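Endosialidase (Enterobacteria phage phi92, PDB 4HIZ) hydrolyses internal linkages of sialic acid polymers as an endosialidase, acting on alpha-2,8 and, as it appears, also on alpha-2,9 bonds. Local coordinates at residues A[307-312]-A[334-339]; A[349-354]-A[360-365]; A[375-380]-A[384-389]; A[399-404]-A[408-413]. All coordinates share one frame; numbering follows the deposited sequence. Where two conformers were deposited one is given.

Interaction 1 (A[307-312]-A[334-339])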
loop_
_atom_site.group_PDB
_atom_site.type_symbol
_atom_site.label_atom_id
_atom_site.label_comp_id
_atom_site.label_asym_id
_atom_site.label_seq_id
_atom_site.Cartn_x
_atom_site.Cartn_y
_atom_site.Cartn_z
ATOM N N VAL A 307 19.268 29.076 16.921
ATOM C CA VAL A 307 19.562 27.888 16.101
ATOM C C VAL A 307 20.925 27.381 16.567
ATOM O O VAL A 307 21.826 28.184 16.793
ATOM C CB VAL A 307 19.657 28.317 14.627
ATOM C CG1 VAL A 307 20.382 27.281 13.751
ATOM C CG2 VAL A 307 18.261 28.696 14.079
ATOM N N GLY A 308 21.082 26.069 16.761
ATOM C CA GLY A 308 22.389 25.582 17.185
ATOM C C GLY A 308 23.358 25.528 16.010
ATOM O O GLY A 308 22.956 25.423 14.838
ATOM N N TYR A 309 24.650 25.585 16.307
ATOM C CA TYR A 309 25.629 25.375 15.223
ATOM C C TYR A 309 26.970 24.946 15.792
ATOM O O TYR A 309 27.242 25.099 17.004
ATOM C CB TYR A 309 25.847 26.675 14.393
ATOM C CG TYR A 309 26.860 27.642 15.029
ATOM C CD1 TYR A 309 26.470 28.495 16.070
ATOM C CD2 TYR A 309 28.177 27.677 14.592
ATOM C CE1 TYR A 309 27.361 29.392 16.647
ATOM C CE2 TYR A 309 29.093 28.558 15.187
ATOM C CZ TYR A 309 28.671 29.399 16.208
ATOM O OH TYR A 309 29.575 30.275 16.810
ATOM N N HIS A 310 27.793 24.380 14.928
ATOM C CA HIS A 310 29.191 24.186 15.316
ATOM C C HIS A 310 30.092 24.250 14.097
ATOM O O HIS A 310 29.650 24.096 12.931
ATOM C CB HIS A 310 29.359 22.826 16.050
ATOM C CG HIS A 310 29.444 21.635 15.141
ATOM N ND1 HIS A 310 28.340 21.055 14.556
ATOM C CD2 HIS A 310 30.514 20.907 14.729
ATOM C CE1 HIS A 310 28.720 20.012 13.828
ATOM N NE2 HIS A 310 30.040 19.910 13.901
ATOM N N ASN A 311 31.368 24.501 14.389
ATOM C CA ASN A 311 32.440 24.330 13.436
ATOM C C ASN A 311 33.229 23.132 13.933
ATOM O O ASN A 311 33.826 23.193 15.026
ATOM C CB ASN A 311 33.331 25.590 13.422
ATOM C CG ASN A 311 34.771 25.269 13.017
ATOM O OD1 ASN A 311 35.003 24.398 12.167
ATOM N ND2 ASN A 311 35.750 25.971 13.633
ATOM N N GLY A 312 33.221 22.036 13.159
ATOM C CA GLY A 312 34.041 20.873 13.476
ATOM C C GLY A 312 35.086 20.586 12.409
ATOM O O GLY A 312 35.675 19.497 12.391
ATOM N N PHE A 334 21.565 38.027 13.176
ATOM C CA PHE A 334 21.780 37.116 14.290
ATOM C C PHE A 334 23.152 37.321 14.860
ATOM O O PHE A 334 24.027 37.940 14.222
ATOM C CB PHE A 334 21.625 35.618 13.840
ATOM C CG PHE A 334 22.553 35.247 12.727
ATOM C CD1 PHE A 334 22.194 35.459 11.405
ATOM C CD2 PHE A 334 23.834 34.760 13.008
ATOM C CE1 PHE A 334 23.078 35.162 10.374
ATOM C CE2 PHE A 334 24.720 34.433 11.976
ATOM C CZ PHE A 334 24.348 34.638 10.664
ATOM N N THR A 335 23.349 36.833 16.072
ATOM C CA THR A 335 24.697 36.888 16.659
ATOM C C THR A 335 25.105 35.507 17.104
ATOM O O THR A 335 24.283 34.696 17.515
ATOM C CB THR A 335 24.796 37.804 17.892
ATOM O OG1 THR A 335 23.740 37.470 18.803
ATOM C CG2 THR A 335 24.725 39.276 17.494
ATOM N N ARG A 336 26.404 35.230 17.002
ATOM C CA ARG A 336 26.949 33.944 17.425
ATOM C C ARG A 336 27.294 34.028 18.904
ATOM O O ARG A 336 28.025 34.957 19.342
ATOM C CB ARG A 336 28.208 33.618 16.631
ATOM C CG ARG A 336 28.000 33.542 15.126
ATOM C CD ARG A 336 29.263 32.993 14.454
ATOM N NE ARG A 336 29.145 33.066 13.001
ATOM C CZ ARG A 336 29.711 32.210 12.169
ATOM N NH1 ARG A 336 30.452 31.218 12.653
ATOM N NH2 ARG A 336 29.559 32.369 10.856
ATOM N N ARG A 337 26.781 33.088 19.683
ATOM C CA ARG A 337 27.089 33.005 21.108
ATOM C C ARG A 337 27.626 31.622 21.410
ATOM O O ARG A 337 26.899 30.627 21.239
ATOM C CB ARG A 337 25.834 33.311 21.927
ATOM C CG ARG A 337 25.369 34.789 21.721
ATOM C CD ARG A 337 24.044 35.094 22.352
ATOM N NE ARG A 337 23.714 36.508 22.105
ATOM C CZ ARG A 337 22.705 37.154 22.656
ATOM N NH1 ARG A 337 21.917 36.537 23.510
ATOM N NH2 ARG A 337 22.517 38.441 22.372
ATOM N N THR A 338 28.878 31.538 21.828
ATOM C CA THR A 338 29.534 30.214 21.917
ATOM C C THR A 338 29.719 29.736 23.350
ATOM O O THR A 338 29.754 30.543 24.301
ATOM C CB THR A 338 30.927 30.223 21.236
ATOM O OG1 THR A 338 31.749 31.231 21.829
ATOM C CG2 THR A 338 30.787 30.509 19.736
ATOM N N ILE A 339 29.835 28.419 23.502
ATOM C CA ILE A 339 30.230 27.850 24.779
ATOM C C ILE A 339 31.761 27.870 24.855
ATOM O O ILE A 339 32.447 28.140 23.856
ATOM C CB ILE A 339 29.677 26.409 24.952
ATOM C CG1 ILE A 339 30.342 25.421 23.970
ATOM C CG2 ILE A 339 28.160 26.423 24.796
ATOM C CD1 ILE A 339 29.960 23.935 24.278
HETATM O O HOH W 1 31.673 30.764 15.322
#
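The phenol ring of Tyr309 and the guanidinium of Arg336 stand steeply against each other, their planes 77° apart. Arg336 NH1 approaches Tyr309 CE2 obliquely, at 3.9 Å. The edge of the guanidinium is better defined: a water lies in its plane and accepts from Arg336 NH1 at 3.0 Å. The same water is hydrogen-bonded to Tyr309 OH, 2.6 Å away, and so links the phenol to the guanidinium.

The remaining touches gather round the phenol oxygen. From CG to NE the arginine chain is extended, and its methylenes pass the hydroxyl, with Arg336 CD 3.6 Å from Tyr309 OH. The methyl of Thr338 closes in as well, its CG2 lying 3.2 Å from Tyr309 OH; this branch stands anti to the threonine carbonyl carbon, which brings the methyl to the phenol oxygen. Tyrosine suits the place because its ring is long enough to span backbones whose nearest CA atoms, those of Tyr309 and Arg336, are 8.9 Å apart, while its polar end can still hold a water. Arginine offers a greasy stem for the contact and several N-H groups at its end; Arg336 NH2 donates to the carbonyl O of Leu287.

In the fold, strands 304-311 and 335-338 are the second and fourth of a four-stranded antiparallel sheet, a blade of the catalytic beta-propeller. Strand 318-324 runs between them, and its Leu322 is touched by both Tyr309 and Arg336, so the tyrosine reaches past a whole strand to meet an edge strand of the sheet, 335-338.

Interaction 2 (A[349-354]-A[360-365]); sequences EPCIKY and YLTTRG
A beta hairpin, strands 347-355 and 358-365, forms the first two strands of a four-stranded antiparallel blade in the catalytic beta-propeller, and this contact is its paired body. Two hydrogen-bonded pairs, Cys351 with Thr362 and Lys353 with Tyr360, exchange backbone bonds in both directions; in the second, Tyr360 N meets Lys353 O at 2.9 Å and almost straight, at 175°. Ile352 and Leu361 form the non-hydrogen-bonded pair between them.

On the face of that middle pair the packing is oily. Leu361 CD1 lies 3.7 Å from Ile352 CG2 and 3.9 Å from Pro350 CB, an arrangement helped by the leucine CG standing anti to its backbone N. Beta-branched Ile352 suits an extended strand and goes on to touch Ile321 of the preceding blade; Leu361 supplies a flexible apolar end, and Pro350 sits at the end of the paired region, where its missing N-H costs no cross-strand bond. The other face carries Cys351, Thr362, Lys353 and Tyr360. There Cys351 CB rests 3.5 Å from Thr362 OG1, a hydroxyl that is bonded to Leu399 O and also accepts a hydrogen bond from a water that donates to Glu349 O. Lys353 curls back, its NZ donating to Ile352 O while forming a salt bridge with Asp88.

At the far end Gln87 NE2 donates to Glu349 OE1, which should steady the carboxylate. Glu349 and Arg364 form a salt bridge, lying side by side and pointing the same way. Carboxylate and guanidinium planes are 73° apart: Arg364 NH1 keeps Glu349 OE1 near the guanidinium plane at 2.9 Å, yet meets that oxygen from above the carboxylate, 38° out of its plane.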
loop_
_atom_site.group_PDB
_atom_site.type_symbol
_atom_site.label_atom_id
_atom_site.label_comp_id
_atom_site.label_asym_id
_atom_site.label_seq_id
_atom_site.Cartn_x
_atom_site.Cartn_y
_atom_site.Cartn_z
ATOM N N GLU A 349 26.951 19.501 17.046
ATOM C CA GLU A 349 25.503 19.256 17.034
ATOM C C GLU A 349 24.802 19.484 18.352
ATOM O O GLU A 349 24.217 18.559 18.929
ATOM C CB GLU A 349 25.249 17.828 16.531
ATOM C CG GLU A 349 25.584 17.721 15.050
ATOM C CD GLU A 349 25.493 16.298 14.498
ATOM O OE1 GLU A 349 25.166 15.358 15.262
ATOM O OE2 GLU A 349 25.775 16.120 13.289
ATOM N N PRO A 350 24.824 20.728 18.833
ATOM C CA PRO A 350 24.092 21.048 20.062
ATOM C C PRO A 350 22.576 20.901 19.903
ATOM O O PRO A 350 22.030 21.353 18.895
ATOM C CB PRO A 350 24.439 22.521 20.312
ATOM C CG PRO A 350 24.758 23.059 18.912
ATOM C CD PRO A 350 25.498 21.910 18.253
ATOM N N CYS A 351 21.925 20.300 20.894
ATOM C CA CYS A 351 20.461 20.360 20.956
ATOM C C CYS A 351 20.188 21.467 21.947
ATOM O O CYS A 351 20.790 21.505 23.038
ATOM C CB CYS A 351 19.878 19.053 21.482
ATOM S SG CYS A 351 20.002 17.694 20.263
ATOM N N ILE A 352 19.292 22.375 21.584
ATOM C CA ILE A 352 19.019 23.507 22.468
ATOM C C ILE A 352 17.525 23.676 22.698
ATOM O O ILE A 352 16.732 23.530 21.760
ATOM C CB ILE A 352 19.585 24.840 21.918
ATOM C CG1 ILE A 352 19.124 25.104 20.478
ATOM C CG2 ILE A 352 21.107 24.817 21.969
ATOM C CD1 ILE A 352 19.533 26.517 19.950
ATOM N N LYS A 353 17.137 23.959 23.944
ATOM C CA LYS A 353 15.725 24.198 24.266
ATOM C C LYS A 353 15.629 25.257 25.359
ATOM O O LYS A 353 16.337 25.201 26.355
ATOM C CB LYS A 353 15.027 22.916 24.725
ATOM C CG LYS A 353 14.878 21.846 23.608
ATOM C CD LYS A 353 13.923 22.333 22.502
ATOM C CE LYS A 353 13.936 21.413 21.243
ATOM N NZ LYS A 353 15.360 21.363 20.633
ATOM N N TYR A 354 14.728 26.200 25.156
ATOM C CA TYR A 354 14.488 27.268 26.137
ATOM C C TYR A 354 13.225 26.979 26.919
ATOM O O TYR A 354 12.160 26.715 26.320
ATOM C CB TYR A 354 14.360 28.578 25.371
ATOM C CG TYR A 354 14.154 29.823 26.188
ATOM C CD1 TYR A 354 15.237 30.491 26.752
ATOM C CD2 TYR A 354 12.887 30.367 26.336
ATOM C CE1 TYR A 354 15.043 31.688 27.471
ATOM C CE2 TYR A 354 12.702 31.540 27.053
ATOM C CZ TYR A 354 13.777 32.174 27.612
ATOM O OH TYR A 354 13.577 33.370 28.314
ATOM N N TYR A 360 18.802 25.524 27.772
ATOM C CA TYR A 360 19.564 24.283 28.012
ATOM C C TYR A 360 20.174 23.814 26.717
ATOM O O TYR A 360 19.608 24.019 25.644
ATOM C CB TYR A 360 18.592 23.192 28.530
ATOM C CG TYR A 360 17.945 23.582 29.843
ATOM C CD1 TYR A 360 18.609 23.359 31.057
ATOM C CD2 TYR A 360 16.684 24.197 29.871
ATOM C CE1 TYR A 360 18.040 23.735 32.280
ATOM C CE2 TYR A 360 16.090 24.561 31.085
ATOM C CZ TYR A 360 16.778 24.331 32.280
ATOM O OH TYR A 360 16.208 24.692 33.475
ATOM N N LEU A 361 21.356 23.203 26.817
ATOM C CA LEU A 361 22.096 22.758 25.637
ATOM C C LEU A 361 22.779 21.435 25.957
ATOM O O LEU A 361 23.311 21.252 27.054
ATOM C CB LEU A 361 23.148 23.841 25.267
ATOM C CG LEU A 361 24.113 23.542 24.097
ATOM C CD1 LEU A 361 24.556 24.850 23.398
ATOM C CD2 LEU A 361 25.379 22.783 24.530
ATOM N N THR A 362 22.743 20.492 25.015
ATOM C CA THR A 362 23.619 19.309 25.138
ATOM C C THR A 362 24.488 19.212 23.910
ATOM O O THR A 362 24.081 19.656 22.831
ATOM C CB THR A 362 22.796 17.987 25.157
ATOM O OG1 THR A 362 22.028 17.895 23.953
ATOM C CG2 THR A 362 21.886 17.929 26.357
ATOM N N THR A 363 25.678 18.608 24.043
ATOM C CA THR A 363 26.529 18.437 22.877
ATOM C C THR A 363 26.653 16.974 22.539
ATOM O O THR A 363 26.410 16.099 23.379
ATOM C CB THR A 363 27.983 18.938 23.128
ATOM O OG1 THR A 363 28.539 18.212 24.227
ATOM C CG2 THR A 363 28.014 20.440 23.469
ATOM N N ARG A 364 27.015 16.732 21.291
ATOM C CA ARG A 364 27.505 15.432 20.843
ATOM C C ARG A 364 29.031 15.380 21.023
ATOM O O ARG A 364 29.739 16.295 20.579
ATOM C CB ARG A 364 27.244 15.299 19.347
ATOM C CG ARG A 364 27.917 14.063 18.698
ATOM C CD ARG A 364 27.417 13.951 17.266
ATOM N NE ARG A 364 28.236 13.036 16.495
ATOM C CZ ARG A 364 27.960 12.643 15.259
ATOM N NH1 ARG A 364 26.870 13.077 14.641
ATOM N NH2 ARG A 364 28.770 11.791 14.646
ATOM N N GLY A 365 29.533 14.305 21.623
ATOM C CA GLY A 365 30.985 14.077 21.712
ATOM C C GLY A 365 31.461 13.446 20.405
ATOM O O GLY A 365 30.741 12.600 19.826
HETATM O O HOH W 2 23.359 17.121 21.232
HETATM O O HOH W 3 24.822 13.337 12.260
#

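Interaction 3 (A[375-380]-A[384-389])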
loop_
_atom_site.group_PDB
_atom_site.type_symbol
_atom_site.label_atom_id
_atom_site.label_comp_id
_atom_site.label_asym_id
_atom_site.label_seq_id
_atom_site.Cartn_x
_atom_site.Cartn_y
_atom_site.Cartn_z
ATOM N N LEU A 375 26.211 18.698 29.269
ATOM C CA LEU A 375 24.952 19.401 29.487
ATOM C C LEU A 375 25.278 20.799 30.000
ATOM O O LEU A 375 26.136 20.963 30.870
ATOM C CB LEU A 375 24.086 18.652 30.517
ATOM C CG LEU A 375 22.807 19.337 31.034
ATOM C CD1 LEU A 375 21.774 19.568 29.909
ATOM C CD2 LEU A 375 22.174 18.504 32.168
ATOM N N ALA A 376 24.618 21.812 29.462
ATOM C CA ALA A 376 24.916 23.184 29.896
ATOM C C ALA A 376 23.608 23.962 30.032
ATOM O O ALA A 376 22.597 23.594 29.417
ATOM C CB ALA A 376 25.848 23.839 28.896
ATOM N N MET A 377 23.614 25.030 30.845
ATOM C CA MET A 377 22.456 25.901 30.914
ATOM C C MET A 377 22.916 27.347 30.986
ATOM O O MET A 377 23.984 27.627 31.528
ATOM C CB MET A 377 21.590 25.540 32.124
ATOM C CG MET A 377 22.301 25.719 33.437
ATOM S SD MET A 377 21.930 27.325 34.199
ATOM C CE MET A 377 20.609 26.687 35.191
ATOM N N SER A 378 22.113 28.259 30.439
ATOM C CA SER A 378 22.462 29.676 30.458
ATOM C C SER A 378 21.239 30.430 30.895
ATOM O O SER A 378 20.153 30.212 30.364
ATOM C CB SER A 378 22.872 30.151 29.065
ATOM O OG SER A 378 23.033 31.572 29.041
ATOM N N ALA A 379 21.422 31.342 31.845
ATOM C CA ALA A 379 20.344 32.210 32.313
ATOM C C ALA A 379 20.350 33.562 31.589
ATOM O O ALA A 379 19.515 34.436 31.877
ATOM C CB ALA A 379 20.461 32.420 33.822
ATOM N N ASP A 380 21.277 33.738 30.650
ATOM C CA ASP A 380 21.383 34.995 29.926
ATOM C C ASP A 380 21.487 34.809 28.409
ATOM O O ASP A 380 22.257 35.505 27.725
ATOM C CB ASP A 380 22.531 35.859 30.478
ATOM C CG ASP A 380 23.894 35.218 30.302
ATOM O OD1 ASP A 380 23.978 34.122 29.713
ATOM O OD2 ASP A 380 24.904 35.834 30.753
ATOM N N ASN A 384 26.627 33.396 28.864
ATOM C CA ASN A 384 27.403 32.660 29.867
ATOM C C ASN A 384 26.717 31.354 30.199
ATOM O O ASN A 384 25.489 31.318 30.282
ATOM C CB ASN A 384 27.526 33.492 31.135
ATOM C CG ASN A 384 28.390 34.728 30.917
ATOM O OD1 ASN A 384 29.608 34.633 30.881
ATOM N ND2 ASN A 384 27.756 35.864 30.713
ATOM N N TRP A 385 27.500 30.298 30.423
ATOM C CA TRP A 385 26.930 28.986 30.646
ATOM C C TRP A 385 27.492 28.358 31.912
ATOM O O TRP A 385 28.620 28.686 32.327
ATOM C CB TRP A 385 27.301 28.094 29.473
ATOM C CG TRP A 385 26.794 28.539 28.158
ATOM C CD1 TRP A 385 27.397 29.426 27.300
ATOM C CD2 TRP A 385 25.589 28.093 27.499
ATOM N NE1 TRP A 385 26.630 29.576 26.159
ATOM C CE2 TRP A 385 25.521 28.768 26.258
ATOM C CE3 TRP A 385 24.552 27.205 27.854
ATOM C CZ2 TRP A 385 24.473 28.586 25.361
ATOM C CZ3 TRP A 385 23.503 27.027 26.953
ATOM C CH2 TRP A 385 23.473 27.714 25.720
ATOM N N ASN A 386 26.704 27.463 32.511
ATOM C CA ASN A 386 27.145 26.535 33.552
ATOM C C ASN A 386 27.169 25.135 32.920
ATOM O O ASN A 386 26.208 24.757 32.236
ATOM C CB ASN A 386 26.119 26.546 34.680
ATOM C CG ASN A 386 26.073 27.896 35.377
ATOM O OD1 ASN A 386 25.050 28.589 35.386
ATOM N ND2 ASN A 386 27.200 28.284 35.934
ATOM N N TYR A 387 28.251 24.379 33.137
ATOM C CA TYR A 387 28.499 23.127 32.418
ATOM C C TYR A 387 28.533 21.926 33.334
ATOM O O TYR A 387 29.041 22.016 34.479
ATOM C CB TYR A 387 29.887 23.195 31.761
ATOM C CG TYR A 387 30.067 24.367 30.836
ATOM C CD1 TYR A 387 29.558 24.332 29.543
ATOM C CD2 TYR A 387 30.747 25.514 31.259
ATOM C CE1 TYR A 387 29.726 25.413 28.668
ATOM C CE2 TYR A 387 30.922 26.598 30.405
ATOM C CZ TYR A 387 30.412 26.541 29.106
ATOM O OH TYR A 387 30.594 27.623 28.263
ATOM N N LEU A 388 28.060 20.795 32.798
ATOM C CA LEU A 388 28.186 19.504 33.458
ATOM C C LEU A 388 28.613 18.473 32.405
ATOM O O LEU A 388 27.822 18.134 31.514
ATOM C CB LEU A 388 26.834 19.077 34.049
ATOM C CG LEU A 388 26.310 19.838 35.278
ATOM C CD1 LEU A 388 24.854 19.467 35.551
ATOM C CD2 LEU A 388 27.170 19.511 36.498
ATOM N N ARG A 389 29.838 17.976 32.496
ATOM C CA ARG A 389 30.278 16.945 31.563
ATOM C C ARG A 389 29.632 15.611 31.929
ATOM O O ARG A 389 29.642 15.214 33.098
ATOM C CB ARG A 389 31.807 16.811 31.659
ATOM C CG ARG A 389 32.398 15.782 30.690
ATOM C CD ARG A 389 32.600 16.377 29.316
ATOM N NE ARG A 389 33.665 17.394 29.306
ATOM C CZ ARG A 389 34.108 17.975 28.200
ATOM N NH1 ARG A 389 33.571 17.684 27.012
ATOM N NH2 ARG A 389 35.107 18.862 28.267
HETATM O O HOH W 4 24.051 31.931 32.680
#
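Ser378 meets Trp385 first through its CB, which sits over one face of the indole, 3.7 Å from the centroid of the six-membered ring of Trp385, in a CH-pi contact. One bond further, OG is turned anti to the serine's backbone N (chi1 172°) and faces the turn, 2.8 Å from Asn384 O. There it accepts the backbone N-H of Asp380 at 3.2 Å from Asp380 N, an ST turn, and Gly382 N is hydrogen-bonded to it too. Serine suits this place because its short chain offers a small CH group to the ring and a hydroxyl to the turn.

Asp380 and Asn384 close the opening of the turn. The aspartate grips the asparagine twice, each oxygen using its syn lone pair: OD1 takes the backbone N of Asn384, and OD2 takes Asn384 ND2 at 2.9 Å, nearly straight at 176°. The accepting OD2 lies in the plane of the Asn384 amide, although carboxylate and amide are turned 39° from each other. A water accepts from Ala379 N and donates to Asn384 O, adding a further link.

Farther along, Ala376 puts a small methyl beside two aromatic side chains: its CB is 3.8 Å from Trp385 CE3 and 3.8 Å from Tyr387 CD1. On the other face Met377 and Asn386 lie side by side, with Met377 SD 3.6 Å from Asn386 OD1. Paired backbone bonds join Leu375 with Leu388 and Met377 with Asn386. Strands 374-378 and 386-389 thus form an antiparallel beta hairpin, the outer half of a four-stranded beta-propeller blade.

Interaction 4 (A[399-404]-A[408-413])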
loop_
_atom_site.group_PDB
_atom_site.type_symbol
_atom_site.label_atom_id
_atom_site.label_comp_id
_atom_site.label_asym_id
_atom_site.label_seq_id
_atom_site.Cartn_x
_atom_site.Cartn_y
_atom_site.Cartn_z
ATOM N N LEU A 399 22.114 14.468 21.618
ATOM C CA LEU A 399 21.371 14.151 22.839
ATOM C C LEU A 399 20.141 15.050 22.953
ATOM O O LEU A 399 20.111 16.000 23.747
ATOM C CB LEU A 399 22.242 14.326 24.088
ATOM C CG LEU A 399 23.429 13.342 24.230
ATOM C CD1 LEU A 399 24.180 13.619 25.553
ATOM C CD2 LEU A 399 22.947 11.902 24.221
ATOM N N PRO A 400 19.125 14.783 22.141
ATOM C CA PRO A 400 17.913 15.619 22.205
ATOM C C PRO A 400 17.138 15.358 23.483
ATOM O O PRO A 400 17.271 14.303 24.156
ATOM C CB PRO A 400 17.123 15.207 20.949
ATOM C CG PRO A 400 17.482 13.725 20.819
ATOM C CD PRO A 400 19.009 13.706 21.136
ATOM N N PHE A 401 16.317 16.332 23.861
ATOM C CA PHE A 401 15.721 16.261 25.181
ATOM C C PHE A 401 14.512 17.166 25.262
ATOM O O PHE A 401 14.324 18.057 24.412
ATOM C CB PHE A 401 16.741 16.683 26.262
ATOM C CG PHE A 401 17.172 18.123 26.151
ATOM C CD1 PHE A 401 18.249 18.466 25.321
ATOM C CD2 PHE A 401 16.505 19.131 26.865
ATOM C CE1 PHE A 401 18.668 19.810 25.201
ATOM C CE2 PHE A 401 16.942 20.480 26.747
ATOM C CZ PHE A 401 17.993 20.803 25.909
ATOM N N ALA A 402 13.689 16.930 26.278
ATOM C CA ALA A 402 12.673 17.916 26.666
ATOM C C ALA A 402 12.672 18.077 28.182
ATOM O O ALA A 402 13.114 17.169 28.899
ATOM C CB ALA A 402 11.267 17.406 26.213
ATOM N N LYS A 403 12.160 19.212 28.674
ATOM C CA LYS A 403 12.015 19.424 30.118
ATOM C C LYS A 403 10.571 19.132 30.501
ATOM O O LYS A 403 9.632 19.670 29.889
ATOM C CB LYS A 403 12.357 20.875 30.511
ATOM C CG LYS A 403 12.314 21.088 32.009
ATOM C CD LYS A 403 12.943 22.467 32.347
ATOM C CE LYS A 403 13.005 22.687 33.842
ATOM N NZ LYS A 403 11.614 22.948 34.363
ATOM N N VAL A 404 10.384 18.253 31.484
ATOM C CA VAL A 404 9.039 17.945 31.976
ATOM C C VAL A 404 9.127 18.104 33.486
ATOM O O VAL A 404 9.828 17.359 34.157
ATOM C CB VAL A 404 8.616 16.506 31.619
ATOM C CG1 VAL A 404 7.207 16.214 32.144
ATOM C CG2 VAL A 404 8.661 16.278 30.105
ATOM N N LEU A 408 15.021 17.085 32.906
ATOM C CA LEU A 408 15.266 16.914 31.482
ATOM C C LEU A 408 15.252 15.426 31.205
ATOM O O LEU A 408 15.952 14.654 31.885
ATOM C CB LEU A 408 16.663 17.446 31.101
ATOM C CG LEU A 408 16.881 18.957 31.333
ATOM C CD1 LEU A 408 18.204 19.369 30.705
ATOM C CD2 LEU A 408 15.750 19.769 30.729
ATOM N N TYR A 409 14.474 15.025 30.205
ATOM C CA TYR A 409 14.506 13.643 29.682
ATOM C C TYR A 409 15.395 13.685 28.448
ATOM O O TYR A 409 15.040 14.330 27.442
ATOM C CB TYR A 409 13.107 13.178 29.284
ATOM C CG TYR A 409 12.197 12.821 30.418
ATOM C CD1 TYR A 409 11.574 13.799 31.172
ATOM C CD2 TYR A 409 11.903 11.496 30.696
ATOM C CE1 TYR A 409 10.708 13.451 32.187
ATOM C CE2 TYR A 409 11.048 11.157 31.700
ATOM C CZ TYR A 409 10.446 12.135 32.439
ATOM O OH TYR A 409 9.576 11.798 33.455
ATOM N N ILE A 410 16.563 13.030 28.540
ATOM C CA ILE A 410 17.617 13.126 27.530
ATOM C C ILE A 410 17.850 11.753 26.895
ATOM O O ILE A 410 17.992 10.783 27.629
ATOM C CB ILE A 410 18.942 13.621 28.167
ATOM C CG1 ILE A 410 18.694 14.977 28.844
ATOM C CG2 ILE A 410 20.026 13.737 27.091
ATOM C CD1 ILE A 410 19.899 15.486 29.655
ATOM N N PHE A 411 17.910 11.708 25.564
ATOM C CA PHE A 411 17.970 10.446 24.813
ATOM C C PHE A 411 19.208 10.427 23.931
ATOM O O PHE A 411 19.625 11.454 23.395
ATOM C CB PHE A 411 16.738 10.310 23.899
ATOM C CG PHE A 411 15.438 10.163 24.641
ATOM C CD1 PHE A 411 14.805 11.288 25.204
ATOM C CD2 PHE A 411 14.879 8.925 24.831
ATOM C CE1 PHE A 411 13.612 11.158 25.890
ATOM C CE2 PHE A 411 13.646 8.780 25.515
ATOM C CZ PHE A 411 13.009 9.885 26.041
ATOM N N GLY A 412 19.743 9.237 23.698
ATOM C CA GLY A 412 20.802 9.064 22.723
ATOM C C GLY A 412 20.806 7.605 22.291
ATOM O O GLY A 412 20.176 6.757 22.937
ATOM N N THR A 413 21.467 7.350 21.181
ATOM C CA THR A 413 21.524 5.976 20.633
ATOM C C THR A 413 22.922 5.728 20.129
ATOM O O THR A 413 23.460 6.560 19.403
ATOM C CB THR A 413 20.545 5.856 19.452
ATOM O OG1 THR A 413 19.216 6.190 19.888
ATOM C CG2 THR A 413 20.538 4.439 18.852
#
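Ala402 O accepts the backbone N-H of Tyr409 at 2.9 Å and also receives a weaker CA-H contact from Leu408. The bond is returned by Ala402 N to Tyr409 O, at 3.2 Å. Two residues back, Pro400 has no N-H to give, yet its carbonyl O takes Phe411 N and keeps the strands in step up to the proline.

Side chains divide by face. Phe401 has its CG between the backbone N and the carbonyl carbon (chi1 64°), and its ring runs alongside Leu408, with Phe401 CD2 4.0 Å from Leu408 CD2. Its CB rests 3.7 Å from Ile410 CG1. The same methyl, Leu408 CD2, also touches the stem of Lys403, 3.6 Å from Lys403 CB, while Lys403 NZ bonds to Gly405 O. Beyond Ala402 on the other side, Tyr409 sends CE1 to 3.7 Å from Val404 CB, and its hydroxyl bonds to Lys440. Gly412, having no side chain, lets Leu399 CD2 settle 3.9 Å from Gly412 CA.

This hairpin ends a mixed sheet: strand 401-404 is its outermost strand within the chain, and strand 407-413 pairs with 435-442 on its other side. The Phe401 face packs on Tyr360 and Thr362 of strand 358-365, while Ala402 and Phe411 meet Leu484 of strand 483-490, placing the hairpin between two neighbouring sheets of the propeller.

In the fold
The four contacts follow one another along the chain; none nests in or crosses another. Interaction 1 comes first and closes the widest loop, 21 residues holding strand 318-324, at the outer end of one blade. Interactions 2 and 3 are successive hairpins of the next blade, the first tightly turned, joined where Leu361 O probably bonds to Ala376 N. Interaction 4 closes a short hairpin turn in the sheet that follows. Blades meet between them: His310 and Tyr309 touch 349-354, Ile339 lies against Trp385 and Tyr387, and Phe401 packs on Tyr360. Interactions 1 and 4, with centres about 20 Å apart, do not touch; interaction 2 lies against all the others.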